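Local coordinates for protein separin (Saccharomyces cerevisiae, PDB 5U1T) that cleaves the cohesin subunit MCD1/SCC1 as a caspase-like cysteine protease, releasing sister chromatids for segregation at the onset of anaphase, at residues H152-F157 against K190-L195; S158-Y163 against F197-K202; Y163-P168 against H173-I178. All coordinates share one frame; numbering follows the deposited sequence.

Contact 1 (H152-F157 against K190-L195); sequences HILELF and KVLFGL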
loop_
_atom_site.group_PDB
_atom_site.type_symbol
_atom_site.label_atom_id
_atom_site.label_comp_id
_atom_site.label_asym_id
_atom_site.label_seq_id
_atom_site.Cartn_x
_atom_site.Cartn_y
_atom_site.Cartn_z
ATOM N N HIS A 152 15.224 67.111 21.925
ATOM C CA HIS A 152 15.002 66.036 20.964
ATOM C C HIS A 152 15.698 66.301 19.637
ATOM O O HIS A 152 16.177 65.376 18.976
ATOM C CB HIS A 152 13.514 65.840 20.735
ATOM C CG HIS A 152 12.749 65.666 22.000
ATOM N ND1 HIS A 152 13.159 64.806 22.993
ATOM C CD2 HIS A 152 11.603 66.237 22.438
ATOM C CE1 HIS A 152 12.297 64.854 23.993
ATOM N NE2 HIS A 152 11.343 65.714 23.680
ATOM N N ILE A 153 15.738 67.564 19.239
ATOM C CA ILE A 153 16.368 67.915 17.987
ATOM C C ILE A 153 17.866 67.758 18.148
ATOM O O ILE A 153 18.553 67.286 17.240
ATOM C CB ILE A 153 15.988 69.324 17.560
ATOM C CG1 ILE A 153 14.589 69.287 16.958
ATOM C CG2 ILE A 153 16.949 69.857 16.533
ATOM C CD1 ILE A 153 13.889 70.584 17.045
ATOM N N LEU A 154 18.365 68.107 19.326
ATOM C CA LEU A 154 19.769 67.886 19.619
ATOM C C LEU A 154 20.080 66.387 19.641
ATOM O O LEU A 154 21.029 65.953 18.997
ATOM C CB LEU A 154 20.159 68.550 20.937
ATOM C CG LEU A 154 20.147 70.088 20.910
ATOM C CD1 LEU A 154 20.570 70.700 22.247
ATOM C CD2 LEU A 154 21.000 70.641 19.771
ATOM N N GLU A 155 19.266 65.598 20.347
ATOM C CA GLU A 155 19.458 64.135 20.443
ATOM C C GLU A 155 19.500 63.463 19.061
ATOM O O GLU A 155 20.380 62.644 18.770
ATOM C CB GLU A 155 18.349 63.511 21.309
ATOM C CG GLU A 155 18.100 62.018 21.076
ATOM C CD GLU A 155 19.200 61.106 21.629
ATOM O OE1 GLU A 155 19.111 59.868 21.414
ATOM O OE2 GLU A 155 20.147 61.617 22.275
ATOM N N LEU A 156 18.534 63.838 18.230
ATOM C CA LEU A 156 18.499 63.498 16.816
ATOM C C LEU A 156 19.837 63.718 16.133
ATOM O O LEU A 156 20.460 62.785 15.634
ATOM C CB LEU A 156 17.430 64.335 16.114
ATOM C CG LEU A 156 17.382 64.240 14.600
ATOM C CD1 LEU A 156 16.937 62.847 14.279
ATOM C CD2 LEU A 156 16.439 65.275 14.012
ATOM N N PHE A 157 20.277 64.970 16.117
ATOM C CA PHE A 157 21.448 65.331 15.349
ATOM C C PHE A 157 22.725 64.877 16.040
ATOM O O PHE A 157 23.710 64.582 15.370
ATOM C CB PHE A 157 21.448 66.827 15.074
ATOM C CG PHE A 157 20.583 67.219 13.898
ATOM C CD1 PHE A 157 20.995 66.951 12.593
ATOM C CD2 PHE A 157 19.365 67.842 14.083
ATOM C CE1 PHE A 157 20.208 67.310 11.501
ATOM C CE2 PHE A 157 18.577 68.198 12.992
ATOM C CZ PHE A 157 18.998 67.935 11.706
ATOM N N LYS A 190 23.247 77.614 19.738
ATOM C CA LYS A 190 23.562 78.046 18.378
ATOM C C LYS A 190 24.892 77.427 17.905
ATOM O O LYS A 190 25.031 77.012 16.749
ATOM C CB LYS A 190 23.609 79.581 18.307
ATOM C CG LYS A 190 22.550 80.264 19.177
ATOM C CD LYS A 190 22.123 81.624 18.633
ATOM C CE LYS A 190 21.422 81.491 17.294
ATOM N NZ LYS A 190 20.805 82.760 16.836
ATOM N N VAL A 191 25.855 77.344 18.821
ATOM C CA VAL A 191 27.123 76.671 18.556
ATOM C C VAL A 191 26.923 75.237 18.056
ATOM O O VAL A 191 27.509 74.843 17.046
ATOM C CB VAL A 191 28.020 76.652 19.820
ATOM C CG1 VAL A 191 27.191 76.393 21.057
ATOM C CG2 VAL A 191 29.109 75.600 19.690
ATOM N N LEU A 192 26.090 74.469 18.758
ATOM C CA LEU A 192 25.833 73.069 18.410
ATOM C C LEU A 192 25.314 72.916 16.989
ATOM O O LEU A 192 25.793 72.073 16.225
ATOM C CB LEU A 192 24.841 72.457 19.390
ATOM C CG LEU A 192 25.430 72.228 20.779
ATOM C CD1 LEU A 192 24.424 71.532 21.685
ATOM C CD2 LEU A 192 26.708 71.424 20.662
ATOM N N PHE A 193 24.336 73.743 16.639
ATOM C CA PHE A 193 23.835 73.783 15.277
ATOM C C PHE A 193 24.918 74.219 14.297
ATOM O O PHE A 193 25.139 73.541 13.284
ATOM C CB PHE A 193 22.624 74.702 15.187
ATOM C CG PHE A 193 21.393 74.125 15.818
ATOM C CD1 PHE A 193 21.136 74.311 17.168
ATOM C CD2 PHE A 193 20.500 73.373 15.070
ATOM C CE1 PHE A 193 19.999 73.761 17.758
ATOM C CE2 PHE A 193 19.362 72.827 15.657
ATOM C CZ PHE A 193 19.115 73.025 17.000
ATOM N N GLY A 194 25.591 75.336 14.601
ATOM C CA GLY A 194 26.742 75.781 13.830
ATOM C C GLY A 194 27.728 74.663 13.515
ATOM O O GLY A 194 28.032 74.402 12.355
ATOM N N LEU A 195 28.211 73.991 14.554
ATOM C CA LEU A 195 29.132 72.871 14.398
ATOM C C LEU A 195 28.604 71.816 13.426
ATOM O O LEU A 195 29.336 71.343 12.545
ATOM C CB LEU A 195 29.413 72.225 15.760
ATOM C CG LEU A 195 30.302 72.978 16.754
ATOM C CD1 LEU A 195 30.072 72.488 18.172
ATOM C CD2 LEU A 195 31.761 72.803 16.382
#
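Leu154 and Ile153 meet Leu192 and Phe193 across a pair of roughly parallel helices in the all-helical part of separase, a worked example of how apolar side chains pack two such segments together. The axes of segments 152-157 and 190-195, which lie on helices 146-158 and 190-203, run the same way, 29° apart, and come within 11.4 Å; no hydrogen bond crosses between the two segments.

The aliphatic part pairs Leu154 with Leu192. Their side chains cross at about a right angle, and Leu192 CD1 is met by both methyls of Leu154, with Leu154 CD1 4.0 Å away. Leu239 and Phe242 of helix 236-250 also touch Leu192.

The aromatic part is built round the Phe193 ring. With CG anti to the carbonyl carbon (chi1 -73°), the ring is carried toward helix 146-158 and presents its far end to two methyl groups. Leu154 CD2 lies 3.8 Å from Phe193 CE1, whereas Ile153 CG2 reaches Phe193 CZ at 3.9 Å; both approach the ring obliquely. Phe183 touches this ring too, so helix 172-185 shares in the packing as well. Replacing Phe193 by an alanine would remove the ring, and Leu154 CD2 and Ile153 CG2 would probably lose their aromatic partner, with a gap opened between the two helices.

The branch of Ile153 that does this work serves a second ring on its own helix: Ile153 CG2 stands in the plane of the Phe157 ring, at its edge, 4.0 Å from Phe157 CD2.

Contact 2 (S158-Y163 against F197-K202); sequences SHDKRY and FLQYIK
Tyr200 reaches out from helix 190-203 to meet Asp160, which comes from the opposite direction at the start of the short helix 160-163. This is the close part of the contact, and it shows how one polar pair can join two elements whose backbones stay well apart: even the nearest CA atoms, those of Asp160 and Tyr200, are 10.5 Å from each other. Tyr200 OH donates a hydrogen bond of 3.3 Å to Asp160 OD2, arriving on the anti side of the carboxylate and 19° out of its plane. Carboxylate and phenol ring are turned only 26° from each other, and Asp160 OD2 sits at the edge of the ring, near its plane, 3.7 Å from Tyr200 CE1. The carboxylate is put there by a first torsion of 54°, which sets CG between the backbone N and the carbonyl carbon. Asp160 OD2 has a stronger partner in Lys196, whose ammonium forms a salt bridge with it and would probably favour the charged carboxylate in this buried spot.

Gln199 makes the looser part. Its extended chain brings NE2 to 3.8 Å from Asp160 OD2, a mere approach, while its amide is engaged along its own helix: OE1 accepts from Lys196 and NE2 donates to Gln203. Lys161, next to Asp160 in the chain, is exposed and marks the solvent side.

Thr176 of helix 172-185 packs against Tyr200. His159, where helix 146-158 ends, is also the N-cap residue of helix 160-163, so the arrangement is that of a helix broken at one residue and continued at once by a short helix, which a buried polar network ties to a neighbouring helix of the helical domain.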
loop_
_atom_site.group_PDB
_atom_site.type_symbol
_atom_site.label_atom_id
_atom_site.label_comp_id
_atom_site.label_asym_id
_atom_site.label_seq_id
_atom_site.Cartn_x
_atom_site.Cartn_y
_atom_site.Cartn_z
ATOM N N SER A 158 22.691 64.769 17.366
ATOM C CA SER A 158 23.790 64.141 18.106
ATOM C C SER A 158 24.108 62.771 17.510
ATOM O O SER A 158 25.254 62.477 17.202
ATOM C CB SER A 158 23.449 64.005 19.601
ATOM O OG SER A 158 24.491 63.371 20.339
ATOM N N HIS A 159 23.079 61.948 17.338
ATOM C CA HIS A 159 23.231 60.624 16.745
ATOM C C HIS A 159 22.702 60.578 15.319
ATOM O O HIS A 159 22.004 59.638 14.949
ATOM C CB HIS A 159 22.511 59.575 17.580
ATOM C CG HIS A 159 23.027 59.468 18.974
ATOM N ND1 HIS A 159 22.380 60.035 20.052
ATOM C CD2 HIS A 159 24.134 58.868 19.469
ATOM C CE1 HIS A 159 23.065 59.783 21.152
ATOM N NE2 HIS A 159 24.135 59.076 20.825
ATOM N N ASP A 160 23.047 61.596 14.531
ATOM C CA ASP A 160 22.689 61.674 13.117
ATOM C C ASP A 160 23.089 60.436 12.305
ATOM O O ASP A 160 22.410 60.086 11.339
ATOM C CB ASP A 160 23.326 62.915 12.489
ATOM C CG ASP A 160 24.823 62.976 12.712
ATOM O OD1 ASP A 160 25.412 61.973 13.174
ATOM O OD2 ASP A 160 25.414 64.032 12.419
ATOM N N LYS A 161 24.192 59.788 12.686
ATOM C CA LYS A 161 24.648 58.572 12.016
ATOM C C LYS A 161 23.586 57.482 12.040
ATOM O O LYS A 161 23.469 56.672 11.114
ATOM C CB LYS A 161 25.930 58.052 12.662
ATOM C CG LYS A 161 27.175 58.589 12.020
ATOM C CD LYS A 161 28.258 58.860 13.038
ATOM C CE LYS A 161 29.296 57.750 13.072
ATOM N NZ LYS A 161 30.535 58.193 13.805
ATOM N N ARG A 162 22.809 57.466 13.113
ATOM C CA ARG A 162 21.818 56.434 13.305
ATOM C C ARG A 162 20.447 56.872 12.831
ATOM O O ARG A 162 19.749 56.111 12.162
ATOM C CB ARG A 162 21.765 56.033 14.770
ATOM C CG ARG A 162 20.492 55.351 15.153
ATOM C CD ARG A 162 20.516 54.953 16.600
ATOM N NE ARG A 162 19.272 54.309 16.985
ATOM C CZ ARG A 162 18.987 53.914 18.218
ATOM N NH1 ARG A 162 17.827 53.322 18.467
ATOM N NH2 ARG A 162 19.861 54.097 19.196
ATOM N N TYR A 163 20.048 58.095 13.158
ATOM C CA TYR A 163 18.680 58.486 12.838
ATOM C C TYR A 163 18.518 59.043 11.429
ATOM O O TYR A 163 17.406 59.079 10.908
ATOM C CB TYR A 163 18.157 59.499 13.852
ATOM C CG TYR A 163 18.187 58.988 15.267
ATOM C CD1 TYR A 163 17.519 57.813 15.622
ATOM C CD2 TYR A 163 18.885 59.683 16.258
ATOM C CE1 TYR A 163 17.550 57.337 16.926
ATOM C CE2 TYR A 163 18.921 59.220 17.560
ATOM C CZ TYR A 163 18.253 58.048 17.886
ATOM O OH TYR A 163 18.308 57.606 19.183
ATOM N N PHE A 197 26.227 72.157 11.101
ATOM C CA PHE A 197 26.035 72.741 9.773
ATOM C C PHE A 197 27.334 72.824 8.981
ATOM O O PHE A 197 27.356 72.544 7.776
ATOM C CB PHE A 197 25.413 74.136 9.884
ATOM C CG PHE A 197 25.561 74.973 8.639
ATOM C CD1 PHE A 197 24.697 74.809 7.568
ATOM C CD2 PHE A 197 26.561 75.935 8.544
ATOM C CE1 PHE A 197 24.836 75.581 6.422
ATOM C CE2 PHE A 197 26.698 76.702 7.406
ATOM C CZ PHE A 197 25.834 76.530 6.347
ATOM N N LEU A 198 28.410 73.230 9.652
ATOM C CA LEU A 198 29.730 73.250 9.019
ATOM C C LEU A 198 30.120 71.828 8.640
ATOM O O LEU A 198 30.553 71.575 7.511
ATOM C CB LEU A 198 30.791 73.878 9.937
ATOM C CG LEU A 198 30.591 75.360 10.267
ATOM C CD1 LEU A 198 31.750 75.924 11.088
ATOM C CD2 LEU A 198 30.380 76.170 8.998
ATOM N N GLN A 199 29.947 70.906 9.583
ATOM C CA GLN A 199 30.252 69.501 9.347
ATOM C C GLN A 199 29.534 68.979 8.102
ATOM O O GLN A 199 30.157 68.361 7.247
ATOM C CB GLN A 199 29.882 68.665 10.570
ATOM C CG GLN A 199 29.947 67.158 10.348
ATOM C CD GLN A 199 29.051 66.390 11.310
ATOM O OE1 GLN A 199 28.645 66.910 12.353
ATOM N NE2 GLN A 199 28.727 65.156 10.958
ATOM N N TYR A 200 28.236 69.256 7.982
ATOM C CA TYR A 200 27.452 68.711 6.868
ATOM C C TYR A 200 27.940 69.256 5.531
ATOM O O TYR A 200 28.136 68.500 4.575
ATOM C CB TYR A 200 25.952 69.004 7.039
ATOM C CG TYR A 200 25.215 68.030 7.943
ATOM C CD1 TYR A 200 25.874 66.958 8.528
ATOM C CD2 TYR A 200 23.855 68.184 8.207
ATOM C CE1 TYR A 200 25.204 66.072 9.358
ATOM C CE2 TYR A 200 23.178 67.304 9.031
ATOM C CZ TYR A 200 23.858 66.250 9.604
ATOM O OH TYR A 200 23.199 65.367 10.425
ATOM N N ILE A 201 28.147 70.564 5.481
ATOM C CA ILE A 201 28.602 71.236 4.270
ATOM C C ILE A 201 29.958 70.703 3.769
ATOM O O ILE A 201 30.188 70.605 2.557
ATOM C CB ILE A 201 28.668 72.762 4.499
ATOM C CG1 ILE A 201 27.262 73.354 4.353
ATOM C CG2 ILE A 201 29.636 73.418 3.546
ATOM C CD1 ILE A 201 27.237 74.773 3.883
ATOM N N LYS A 202 30.841 70.339 4.695
ATOM C CA LYS A 202 32.071 69.635 4.334
ATOM C C LYS A 202 31.743 68.215 3.899
ATOM O O LYS A 202 32.218 67.742 2.867
ATOM C CB LYS A 202 33.058 69.609 5.507
ATOM C CG LYS A 202 34.420 68.986 5.186
ATOM C CD LYS A 202 35.531 70.030 5.225
ATOM C CE LYS A 202 36.883 69.423 4.869
ATOM N NZ LYS A 202 37.958 70.461 4.713
#

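Contact 3 (Y163-P168 against H173-I178); sequences YLLKDP and HALTKI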
loop_
_atom_site.group_PDB
_atom_site.type_symbol
_atom_site.label_atom_id
_atom_site.label_comp_id
_atom_site.label_asym_id
_atom_site.label_seq_id
_atom_site.Cartn_x
_atom_site.Cartn_y
_atom_site.Cartn_z
ATOM N N TYR A 163 20.048 58.095 13.158
ATOM C CA TYR A 163 18.680 58.486 12.838
ATOM C C TYR A 163 18.518 59.043 11.429
ATOM O O TYR A 163 17.406 59.079 10.908
ATOM C CB TYR A 163 18.157 59.499 13.852
ATOM C CG TYR A 163 18.187 58.988 15.267
ATOM C CD1 TYR A 163 17.519 57.813 15.622
ATOM C CD2 TYR A 163 18.885 59.683 16.258
ATOM C CE1 TYR A 163 17.550 57.337 16.926
ATOM C CE2 TYR A 163 18.921 59.220 17.560
ATOM C CZ TYR A 163 18.253 58.048 17.886
ATOM O OH TYR A 163 18.308 57.606 19.183
ATOM N N LEU A 164 19.611 59.462 10.805
ATOM C CA LEU A 164 19.509 60.245 9.574
ATOM C C LEU A 164 20.404 59.780 8.441
ATOM O O LEU A 164 19.944 59.564 7.320
ATOM C CB LEU A 164 19.829 61.709 9.868
ATOM C CG LEU A 164 18.665 62.687 9.996
ATOM C CD1 LEU A 164 17.976 62.843 8.668
ATOM C CD2 LEU A 164 17.679 62.207 11.009
ATOM N N LEU A 165 21.691 59.648 8.738
ATOM C CA LEU A 165 22.715 59.472 7.715
ATOM C C LEU A 165 22.884 58.014 7.337
ATOM O O LEU A 165 23.964 57.441 7.479
ATOM C CB LEU A 165 24.049 60.055 8.201
ATOM C CG LEU A 165 23.979 61.482 8.753
ATOM C CD1 LEU A 165 25.335 61.946 9.235
ATOM C CD2 LEU A 165 23.423 62.446 7.721
ATOM N N LYS A 166 21.792 57.427 6.862
ATOM C CA LYS A 166 21.755 56.052 6.407
ATOM C C LYS A 166 21.088 56.010 5.049
ATOM O O LYS A 166 21.443 55.190 4.209
ATOM C CB LYS A 166 20.983 55.163 7.381
ATOM C CG LYS A 166 21.748 54.716 8.592
ATOM C CD LYS A 166 21.067 53.498 9.175
ATOM C CE LYS A 166 21.891 52.883 10.269
ATOM N NZ LYS A 166 21.303 53.198 11.579
ATOM N N ASP A 167 20.090 56.875 4.855
ATOM C CA ASP A 167 19.443 57.006 3.554
ATOM C C ASP A 167 20.523 57.396 2.553
ATOM O O ASP A 167 21.060 58.509 2.612
ATOM C CB ASP A 167 18.304 58.036 3.591
ATOM C CG ASP A 167 17.673 58.273 2.215
ATOM O OD1 ASP A 167 17.834 57.398 1.324
ATOM O OD2 ASP A 167 17.012 59.327 2.020
ATOM N N PRO A 168 20.876 56.469 1.648
ATOM C CA PRO A 168 21.979 56.706 0.718
ATOM C C PRO A 168 21.633 57.825 -0.233
ATOM O O PRO A 168 22.527 58.423 -0.822
ATOM C CB PRO A 168 22.106 55.380 -0.033
ATOM C CG PRO A 168 21.350 54.391 0.780
ATOM C CD PRO A 168 20.242 55.165 1.410
ATOM N N HIS A 173 21.256 69.178 0.569
ATOM C CA HIS A 173 20.915 70.599 0.576
ATOM C C HIS A 173 19.707 70.897 1.466
ATOM O O HIS A 173 19.730 71.836 2.244
ATOM C CB HIS A 173 20.652 71.101 -0.846
ATOM C CG HIS A 173 20.427 72.575 -0.913
ATOM N ND1 HIS A 173 21.412 73.492 -0.601
ATOM C CD2 HIS A 173 19.316 73.301 -1.198
ATOM C CE1 HIS A 173 20.923 74.716 -0.709
ATOM N NE2 HIS A 173 19.654 74.629 -1.066
ATOM N N ALA A 174 18.672 70.065 1.387
ATOM C CA ALA A 174 17.484 70.239 2.227
ATOM C C ALA A 174 17.813 70.124 3.713
ATOM O O ALA A 174 17.606 71.080 4.472
ATOM C CB ALA A 174 16.427 69.245 1.853
ATOM N N LEU A 175 18.331 68.966 4.118
ATOM C CA LEU A 175 18.677 68.710 5.518
ATOM C C LEU A 175 19.638 69.759 6.109
ATOM O O LEU A 175 19.455 70.219 7.240
ATOM C CB LEU A 175 19.290 67.312 5.667
ATOM C CG LEU A 175 19.805 66.954 7.064
ATOM C CD1 LEU A 175 18.673 66.895 8.062
ATOM C CD2 LEU A 175 20.577 65.654 7.069
ATOM N N THR A 176 20.661 70.134 5.348
ATOM C CA THR A 176 21.684 71.018 5.880
ATOM C C THR A 176 21.145 72.443 5.915
ATOM O O THR A 176 21.505 73.238 6.786
ATOM C CB THR A 176 22.984 70.949 5.053
ATOM O OG1 THR A 176 22.821 71.688 3.836
ATOM C CG2 THR A 176 23.348 69.496 4.713
ATOM N N LYS A 177 20.256 72.754 4.976
ATOM C CA LYS A 177 19.562 74.034 4.999
ATOM C C LYS A 177 18.645 74.101 6.216
ATOM O O LYS A 177 18.516 75.147 6.855
ATOM C CB LYS A 177 18.759 74.241 3.719
ATOM C CG LYS A 177 18.218 75.622 3.556
ATOM C CD LYS A 177 17.324 75.736 2.350
ATOM C CE LYS A 177 16.879 77.183 2.178
ATOM N NZ LYS A 177 15.772 77.324 1.200
ATOM N N ILE A 178 18.004 72.975 6.528
ATOM C CA ILE A 178 17.136 72.869 7.696
ATOM C C ILE A 178 17.933 73.167 8.967
ATOM O O ILE A 178 17.434 73.827 9.875
ATOM C CB ILE A 178 16.464 71.468 7.760
ATOM C CG1 ILE A 178 15.167 71.473 6.952
ATOM C CG2 ILE A 178 16.156 71.063 9.176
ATOM C CD1 ILE A 178 14.147 72.494 7.439
#
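Leu164 and Leu175 point their CB atoms at each other and cross obliquely, the ends of their branches doing the touching. Leu164 CD1 comes up to the fork of Leu175 and lies 4.2 Å from Leu175 CD2, with Leu175 CD1 equally far from it. The CB of Leu175 already points toward the loop, and with CG anti to its own nitrogen (chi1 175°) both methyls meet Leu164 CD1.

Leu165 takes another line. Its CB does not point at helix 172-185, but its far end swings closer and sets CD2 4.3 Å from Leu175 CD2. Seen from that one methyl, Leu164 CD1 and Leu165 CD2 lie about 82° apart, so consecutive leucines of the loop meet it from two distinct directions.

The backbone turns sharply here: Leu165 is the centre of an inverse gamma turn, with a weak bond from Lys166 N to Leu164 O, in the connection that leads from helix 160-163 into helix 172-185. This helix-loop-helix link thus folds back on the helix it introduces. Leu156 of helix 146-158 touches Leu164, while Phe157 of the same helix and Tyr200 of helix 190-203 pack on Leu175, which extends the apolar cluster to two more helices.

Helix 172-185 also meets the other protein chain of the assembly: Lys177 NZ forms a salt bridge with an acidic side chain of that neighbouring chain, not with any residue of the two segments, and Ala174 and Ile178 each pack on an apolar side chain of the same neighbour.

How the contacts relate
From the N terminus the chain runs through helix 146-158 and the short helix 160-163, then passes by a loop into helix 172-185 and on to helix 190-203. Contact 3 closes the shortest loop, bringing the connection back onto helix 172-185 and falling within the spans of both others. Contacts 1 and 2 close longer loops that cross, since their segments alternate along the chain; both end on helix 190-203, successive parts of which receive helix 146-158 and then helix 160-163. The three touch: Phe157 of contact 1 packs on Tyr200 of contact 2, Leu156 O meets the Tyr163 ring, and Asp160 O lies 2.7 Å from Leu165 N, a probable hydrogen bond.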